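Local coordinates for protein nine-heme cytochrome c (PDB 1OFW) that carries nine covalently bound c-type hemes and may form part of a transmembrane redox complex passing electrons to the cytoplasm for sulfate reduction, at residues Pro32-His37 with Cys130-Pro135; Ala13-Pro18 with Gly153-Leu158. All blocks are in the same frame, centred on the assembly; numbering follows the deposited sequence.

How the interactions relate
Both contacts lie on the same side of the chain's centre, with their own centres about 8 Å apart. They share a two-stranded antiparallel sheet: interaction 1 sets strand 33-36 against the loop after helix 124-130, and interaction 2 sets strand 13-16 against helix 152-164. The strands themselves pair through backbone bonds of M16 with V33 and of I14 with F35. Along the chain the two strands come first, then the heme-binding loop 130-135, and last the helix segment 153-158, so interaction 2 spans interaction 1. Both touch the same heme c, so the small sheet ties its attachment site to a helix that follows later in the chain.

Interaction 1 of 2, residues Pro32-His37 with Cys130-Pro135; sequences PVVFNH and CHNITP. With HEC (heme c), chain G.
This buried contact joins strand 33-36 to the end of a CXXCH heme-binding motif, where C130 and H131 hold heme 5 and the chain runs on into a loop. C130 SG is bonded to the vinyl-derived CAC of the heme. H131 NE2 binds the heme iron FE at 2.0 Å, with H81 as the other axial ligand. V33 suits its place because a branched, apolar side chain can cover the ligand: V33 CG2 lies 3.7 Å from the centroid of the H131 ring, a CH-pi contact over one face, while K31 O accepts the bond from H131 ND1 and so fixes the rotation of the imidazole. Next along the loop, N132 turns its amide to the strand: with chi1 at 66°, its CG lies between backbone N and carbonyl carbon, which brings OD1 up to the V34 backbone. N132 ND2 adds weak bonds to V34 O and to T129 O. P32 lacks an N-H but offers its carbonyl, which takes weak bonds from N132 N and I133 N. I133 CG2 meets P32 CD, and I133 CD1 meets V34 CG2. The bond from V34 N to N132 OD1 is 2.9 Å long, with 159° at the hydrogen.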
loop_
_atom_site.group_PDB
_atom_site.type_symbol
_atom_site.label_atom_id
_atom_site.label_comp_id
_atom_site.label_asym_id
_atom_site.label_seq_id
_atom_site.Cartn_x
_atom_site.Cartn_y
_atom_site.Cartn_z
ATOM N N PRO A 32 -1.206 15.928 -9.979
ATOM C CA PRO A 32 -2.047 16.140 -8.806
ATOM C C PRO A 32 -2.775 14.881 -8.353
ATOM O O PRO A 32 -2.958 13.936 -9.109
ATOM C CB PRO A 32 -3.019 17.223 -9.274
ATOM C CG PRO A 32 -2.267 17.948 -10.354
ATOM C CD PRO A 32 -1.486 16.852 -11.080
ATOM N N VAL A 33 -3.182 14.886 -7.104
ATOM C CA VAL A 33 -3.866 13.761 -6.447
ATOM C C VAL A 33 -5.361 13.996 -6.335
ATOM O O VAL A 33 -5.758 15.041 -5.804
ATOM C CB VAL A 33 -3.274 13.555 -5.049
ATOM C CG1 VAL A 33 -4.029 12.492 -4.294
ATOM C CG2 VAL A 33 -1.787 13.197 -5.139
ATOM N N VAL A 34 -6.157 13.048 -6.808
ATOM C CA VAL A 34 -7.602 13.148 -6.601
ATOM C C VAL A 34 -7.941 12.289 -5.387
ATOM O O VAL A 34 -7.803 11.063 -5.379
ATOM C CB VAL A 34 -8.398 12.717 -7.822
ATOM C CG1 VAL A 34 -9.889 12.845 -7.520
ATOM C CG2 VAL A 34 -8.046 13.567 -9.036
ATOM N N PHE A 35 -8.329 12.928 -4.307
ATOM C CA PHE A 35 -8.624 12.347 -3.026
ATOM C C PHE A 35 -10.129 12.135 -2.929
ATOM O O PHE A 35 -10.888 13.088 -3.106
ATOM C CB PHE A 35 -8.129 13.270 -1.915
ATOM C CG PHE A 35 -8.491 12.791 -0.527
ATOM C CD1 PHE A 35 -7.867 11.682 0.035
ATOM C CD2 PHE A 35 -9.456 13.408 0.231
ATOM C CE1 PHE A 35 -8.169 11.232 1.282
ATOM C CE2 PHE A 35 -9.746 12.944 1.494
ATOM C CZ PHE A 35 -9.144 11.841 2.050
ATOM N N ASN A 36 -10.571 10.909 -2.662
ATOM C CA ASN A 36 -11.979 10.564 -2.542
ATOM C C ASN A 36 -12.416 10.719 -1.099
ATOM O O ASN A 36 -12.285 9.834 -0.237
ATOM C CB ASN A 36 -12.203 9.133 -3.076
ATOM C CG ASN A 36 -13.682 8.890 -3.316
ATOM O OD1 ASN A 36 -14.487 9.341 -2.502
ATOM N ND2 ASN A 36 -14.032 8.182 -4.395
ATOM N N HIS A 37 -12.902 11.932 -0.788
ATOM C CA HIS A 37 -13.266 12.277 0.564
ATOM C C HIS A 37 -14.454 11.454 1.039
ATOM O O HIS A 37 -14.538 11.069 2.196
ATOM C CB HIS A 37 -13.563 13.787 0.661
ATOM C CG HIS A 37 -13.485 14.327 2.048
ATOM N ND1 HIS A 37 -14.419 14.133 3.034
ATOM C CD2 HIS A 37 -12.511 15.071 2.663
ATOM C CE1 HIS A 37 -14.041 14.729 4.149
ATOM N NE2 HIS A 37 -12.873 15.313 3.956
ATOM N N CYS A 130 -1.980 7.348 -6.024
ATOM C CA CYS A 130 -2.449 8.649 -5.577
ATOM C C CYS A 130 -2.280 9.727 -6.641
ATOM O O CYS A 130 -3.188 10.535 -6.825
ATOM C CB CYS A 130 -1.719 9.051 -4.297
ATOM S SG CYS A 130 -2.021 7.887 -2.955
ATOM N N HIS A 131 -1.155 9.828 -7.277
ATOM C CA HIS A 131 -0.836 10.844 -8.289
ATOM C C HIS A 131 -1.446 10.408 -9.616
ATOM O O HIS A 131 -0.814 9.817 -10.487
ATOM C CB HIS A 131 0.686 11.042 -8.330
ATOM C CG HIS A 131 1.251 11.636 -7.071
ATOM N ND1 HIS A 131 1.218 13.020 -6.860
ATOM C CD2 HIS A 131 1.852 11.121 -5.975
ATOM C CE1 HIS A 131 1.766 13.289 -5.698
ATOM N NE2 HIS A 131 2.170 12.160 -5.118
ATOM N N ASN A 132 -2.747 10.649 -9.692
ATOM C CA ASN A 132 -3.688 9.884 -10.513
ATOM C C ASN A 132 -4.611 10.744 -11.349
ATOM O O ASN A 132 -5.627 10.216 -11.840
ATOM C CB ASN A 132 -4.503 9.008 -9.544
ATOM C CG ASN A 132 -5.399 9.761 -8.590
ATOM O OD1 ASN A 132 -5.566 10.965 -8.664
ATOM N ND2 ASN A 132 -6.041 9.103 -7.635
ATOM N N ILE A 133 -4.350 12.005 -11.544
ATOM C CA ILE A 133 -5.245 12.909 -12.275
ATOM C C ILE A 133 -5.617 12.506 -13.688
ATOM O O ILE A 133 -4.812 11.986 -14.452
ATOM C CB ILE A 133 -4.623 14.333 -12.415
ATOM C CG1 ILE A 133 -5.685 15.368 -12.816
ATOM C CG2 ILE A 133 -3.454 14.378 -13.389
ATOM C CD1 ILE A 133 -6.751 15.608 -11.789
ATOM N N THR A 134 -6.848 12.876 -14.077
ATOM C CA THR A 134 -7.312 12.679 -15.427
ATOM C C THR A 134 -6.405 13.354 -16.455
ATOM O O THR A 134 -5.936 14.472 -16.280
ATOM C CB THR A 134 -8.750 13.167 -15.678
ATOM O OG1 THR A 134 -9.017 13.118 -17.092
ATOM C CG2 THR A 134 -8.924 14.616 -15.252
ATOM N N PRO A 135 -6.146 12.669 -17.579
ATOM C CA PRO A 135 -5.399 13.305 -18.668
ATOM C C PRO A 135 -6.064 14.538 -19.216
ATOM O O PRO A 135 -5.430 15.340 -19.890
ATOM C CB PRO A 135 -5.412 12.242 -19.775
ATOM C CG PRO A 135 -5.514 10.956 -19.020
ATOM C CD PRO A 135 -6.473 11.258 -17.894
HETATM FE FE HEC G . 3.064 12.086 -3.308
HETATM C CHA HEC G . 2.619 15.471 -3.013
HETATM C CHB HEC G . 6.123 12.640 -4.706
HETATM C CHC HEC G . 3.550 8.721 -3.563
HETATM C CHD HEC G . 0.016 11.564 -1.859
HETATM N NA HEC G . 4.134 13.721 -3.723
HETATM C C1A HEC G . 3.825 15.072 -3.506
HETATM C C2A HEC G . 4.963 15.911 -3.808
HETATM C C3A HEC G . 5.924 15.104 -4.276
HETATM C C4A HEC G . 5.419 13.733 -4.246
HETATM C CMA HEC G . 7.331 15.478 -4.781
HETATM C CAA HEC G . 4.999 17.427 -3.580
HETATM C CBA HEC G . 4.322 18.231 -4.710
HETATM C CGA HEC G . 5.026 18.142 -6.049
HETATM O O1A HEC G . 6.231 18.535 -6.107
HETATM O O2A HEC G . 4.370 17.719 -7.031
HETATM N NB HEC G . 4.534 10.934 -4.007
HETATM C C1B HEC G . 5.714 11.324 -4.618
HETATM C C2B HEC G . 6.413 10.161 -5.131
HETATM C C3B HEC G . 5.685 9.075 -4.783
HETATM C C4B HEC G . 4.522 9.551 -4.077
HETATM C CMB HEC G . 7.711 10.242 -5.954
HETATM C CAB HEC G . 5.926 7.589 -5.068
HETATM C CBB HEC G . 7.364 7.176 -4.617
HETATM N NC HEC G . 1.983 10.482 -2.845
HETATM C C1C HEC G . 2.357 9.163 -3.022
HETATM C C2C HEC G . 1.304 8.307 -2.555
HETATM C C3C HEC G . 0.308 9.092 -2.088
HETATM C C4C HEC G . 0.748 10.450 -2.249
HETATM C CMC HEC G . 1.383 6.769 -2.668
HETATM C CAC HEC G . -1.089 8.688 -1.580
HETATM C CBC HEC G . -1.047 7.655 -0.431
HETATM N ND HEC G . 1.606 13.265 -2.618
HETATM C C1D HEC G . 0.388 12.862 -2.117
HETATM C C2D HEC G . -0.467 14.022 -1.916
HETATM C C3D HEC G . 0.249 15.101 -2.273
HETATM C C4D HEC G . 1.559 14.654 -2.657
HETATM C CMD HEC G . -1.918 13.967 -1.377
HETATM C CAD HEC G . -0.239 16.568 -2.290
HETATM C CBD HEC G . -0.930 16.880 -3.651
HETATM C CGD HEC G . 0.045 17.164 -4.757
HETATM O O1D HEC G . 0.042 16.512 -5.849
HETATM O O2D HEC G . 0.858 18.106 -4.556
#

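Interaction 2 of 2, residues Ala13-Pro18 with Gly153-Leu158; sequences AIVMFP and GDNEAL. With HEC (heme c), chain G.
A chi1 of -173° extends N155 away from its backbone N, and chi2 turns the amide so that both its ends meet the backbone of V15. N155 OD1 accepts from V15 N at 2.8 Å, the donor somewhat out of the carbonyl plane. N155 ND2 gives a hydrogen to V15 O at 3.0 Å, nearly straight at 166° and on a lone pair of that carbonyl. Asparagine suits the place because a single short side chain carries a donor and an acceptor; here it satisfies the strand edge much as another strand would. N155 ND2 also comes to the rim of the F17 ring, near its plane, 3.8 Å from F17 CE1, with ring and amide planes nearly perpendicular. V15 points its branched side chain at the helix, and V15 CG2 meets L158 CB at 3.9 Å, an apolar contact beside the amide. M16 leaves the other face of the strand, with M16 CB 3.8 Å from CBD of the heme. The axes of 13-16 and 153-158 come within 6.9 Å, at 105° between their N-to-C directions. Strand 33-36 lies alongside strand 13-16, A159 of helix 152-164 packs on A13 and V15, and helix 139-147 covers F17 and P18 through M142.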
loop_
_atom_site.group_PDB
_atom_site.type_symbol
_atom_site.label_atom_id
_atom_site.label_comp_id
_atom_site.label_asym_id
_atom_site.label_seq_id
_atom_site.Cartn_x
_atom_site.Cartn_y
_atom_site.Cartn_z
ATOM N N ALA A 13 -15.102 14.365 -4.032
ATOM C CA ALA A 13 -13.744 14.102 -4.497
ATOM C C ALA A 13 -13.061 15.439 -4.790
ATOM O O ALA A 13 -13.750 16.357 -5.214
ATOM C CB ALA A 13 -13.733 13.186 -5.705
ATOM N N ILE A 14 -11.773 15.533 -4.540
ATOM C CA ILE A 14 -11.011 16.752 -4.440
ATOM C C ILE A 14 -9.705 16.611 -5.214
ATOM O O ILE A 14 -8.965 15.698 -4.866
ATOM C CB ILE A 14 -10.656 17.065 -2.947
ATOM C CG1 ILE A 14 -11.877 17.212 -2.046
ATOM C CG2 ILE A 14 -9.710 18.256 -2.841
ATOM C CD1 ILE A 14 -11.649 17.119 -0.545
ATOM N N VAL A 15 -9.405 17.482 -6.153
ATOM C CA VAL A 15 -8.049 17.533 -6.710
ATOM C C VAL A 15 -7.143 18.339 -5.760
ATOM O O VAL A 15 -7.452 19.490 -5.428
ATOM C CB VAL A 15 -7.969 18.165 -8.091
ATOM C CG1 VAL A 15 -6.586 17.939 -8.674
ATOM C CG2 VAL A 15 -9.029 17.590 -9.037
ATOM N N MET A 16 -6.043 17.747 -5.332
ATOM C CA MET A 16 -5.021 18.322 -4.493
ATOM C C MET A 16 -3.787 18.648 -5.310
ATOM O O MET A 16 -3.172 17.820 -5.984
ATOM C CB MET A 16 -4.651 17.362 -3.356
ATOM C CG MET A 16 -5.854 16.960 -2.502
ATOM S SD MET A 16 -5.474 15.718 -1.267
ATOM C CE MET A 16 -4.432 16.650 -0.157
ATOM N N PHE A 17 -3.406 19.932 -5.269
ATOM C CA PHE A 17 -2.327 20.440 -6.077
ATOM C C PHE A 17 -1.093 20.789 -5.273
ATOM O O PHE A 17 -1.156 20.945 -4.045
ATOM C CB PHE A 17 -2.768 21.744 -6.782
ATOM C CG PHE A 17 -3.809 21.522 -7.852
ATOM C CD1 PHE A 17 -5.152 21.606 -7.536
ATOM C CD2 PHE A 17 -3.460 21.252 -9.147
ATOM C CE1 PHE A 17 -6.070 21.413 -8.523
ATOM C CE2 PHE A 17 -4.372 21.051 -10.162
ATOM C CZ PHE A 17 -5.711 21.154 -9.833
ATOM N N PRO A 18 0.041 20.891 -5.955
ATOM C CA PRO A 18 1.300 21.242 -5.264
ATOM C C PRO A 18 1.383 22.736 -4.954
ATOM O O PRO A 18 2.057 23.500 -5.633
ATOM C CB PRO A 18 2.381 20.823 -6.279
ATOM C CG PRO A 18 1.694 20.963 -7.576
ATOM C CD PRO A 18 0.274 20.611 -7.368
ATOM N N GLY A 153 -15.837 24.631 -9.237
ATOM C CA GLY A 153 -16.566 23.807 -10.187
ATOM C C GLY A 153 -15.620 23.096 -11.137
ATOM O O GLY A 153 -15.886 21.991 -11.609
ATOM N N ASP A 154 -14.481 23.716 -11.435
ATOM C CA ASP A 154 -13.473 23.107 -12.279
ATOM C C ASP A 154 -12.738 22.016 -11.493
ATOM O O ASP A 154 -12.476 20.949 -12.071
ATOM C CB ASP A 154 -12.523 24.188 -12.761
ATOM C CG ASP A 154 -13.035 24.998 -13.943
ATOM O OD1 ASP A 154 -12.197 25.738 -14.506
ATOM O OD2 ASP A 154 -14.220 24.917 -14.317
ATOM N N ASN A 155 -12.440 22.278 -10.233
ATOM C CA ASN A 155 -11.778 21.236 -9.427
ATOM C C ASN A 155 -12.708 20.021 -9.364
ATOM O O ASN A 155 -12.366 18.869 -9.666
ATOM C CB ASN A 155 -11.417 21.756 -8.064
ATOM C CG ASN A 155 -10.590 20.835 -7.204
ATOM O OD1 ASN A 155 -10.976 19.696 -6.904
ATOM N ND2 ASN A 155 -9.446 21.336 -6.778
ATOM N N GLU A 156 -13.980 20.245 -9.033
ATOM C CA GLU A 156 -14.864 19.074 -8.880
ATOM C C GLU A 156 -15.082 18.330 -10.184
ATOM O O GLU A 156 -15.232 17.091 -10.193
ATOM C CB GLU A 156 -16.201 19.545 -8.274
ATOM C CG GLU A 156 -15.987 20.053 -6.856
ATOM C CD GLU A 156 -17.228 20.608 -6.192
ATOM O OE1 GLU A 156 -17.912 21.445 -6.824
ATOM O OE2 GLU A 156 -17.484 20.198 -5.035
ATOM N N ALA A 157 -15.104 19.038 -11.309
ATOM C CA ALA A 157 -15.308 18.365 -12.576
ATOM C C ALA A 157 -14.096 17.467 -12.889
ATOM O O ALA A 157 -14.318 16.345 -13.321
ATOM C CB ALA A 157 -15.553 19.311 -13.744
ATOM N N LEU A 158 -12.903 17.992 -12.645
ATOM C CA LEU A 158 -11.681 17.196 -12.866
ATOM C C LEU A 158 -11.671 15.984 -11.931
ATOM O O LEU A 158 -11.331 14.879 -12.347
ATOM C CB LEU A 158 -10.430 18.038 -12.636
ATOM C CG LEU A 158 -10.086 19.076 -13.732
ATOM C CD1 LEU A 158 -8.963 19.964 -13.234
ATOM C CD2 LEU A 158 -9.731 18.393 -15.034
HETATM FE FE HEC G . 3.064 12.086 -3.308
HETATM C CHA HEC G . 2.619 15.471 -3.013
HETATM C CHB HEC G . 6.123 12.640 -4.706
HETATM C CHC HEC G . 3.550 8.721 -3.563
HETATM C CHD HEC G . 0.016 11.564 -1.859
HETATM N NA HEC G . 4.134 13.721 -3.723
HETATM C C1A HEC G . 3.825 15.072 -3.506
HETATM C C2A HEC G . 4.963 15.911 -3.808
HETATM C C3A HEC G . 5.924 15.104 -4.276
HETATM C C4A HEC G . 5.419 13.733 -4.246
HETATM C CMA HEC G . 7.331 15.478 -4.781
HETATM C CAA HEC G . 4.999 17.427 -3.580
HETATM C CBA HEC G . 4.322 18.231 -4.710
HETATM C CGA HEC G . 5.026 18.142 -6.049
HETATM O O1A HEC G . 6.231 18.535 -6.107
HETATM O O2A HEC G . 4.370 17.719 -7.031
HETATM N NB HEC G . 4.534 10.934 -4.007
HETATM C C1B HEC G . 5.714 11.324 -4.618
HETATM C C2B HEC G . 6.413 10.161 -5.131
HETATM C C3B HEC G . 5.685 9.075 -4.783
HETATM C C4B HEC G . 4.522 9.551 -4.077
HETATM C CMB HEC G . 7.711 10.242 -5.954
HETATM C CAB HEC G . 5.926 7.589 -5.068
HETATM C CBB HEC G . 7.364 7.176 -4.617
HETATM N NC HEC G . 1.983 10.482 -2.845
HETATM C C1C HEC G . 2.357 9.163 -3.022
HETATM C C2C HEC G . 1.304 8.307 -2.555
HETATM C C3C HEC G . 0.308 9.092 -2.088
HETATM C C4C HEC G . 0.748 10.450 -2.249
HETATM C CMC HEC G . 1.383 6.769 -2.668
HETATM C CAC HEC G . -1.089 8.688 -1.580
HETATM C CBC HEC G . -1.047 7.655 -0.431
HETATM N ND HEC G . 1.606 13.265 -2.618
HETATM C C1D HEC G . 0.388 12.862 -2.117
HETATM C C2D HEC G . -0.467 14.022 -1.916
HETATM C C3D HEC G . 0.249 15.101 -2.273
HETATM C C4D HEC G . 1.559 14.654 -2.657
HETATM C CMD HEC G . -1.918 13.967 -1.377
HETATM C CAD HEC G . -0.239 16.568 -2.290
HETATM C CBD HEC G . -0.930 16.880 -3.651
HETATM C CGD HEC G . 0.045 17.164 -4.757
HETATM O O1D HEC G . 0.042 16.512 -5.849
HETATM O O2D HEC G . 0.858 18.106 -4.556
#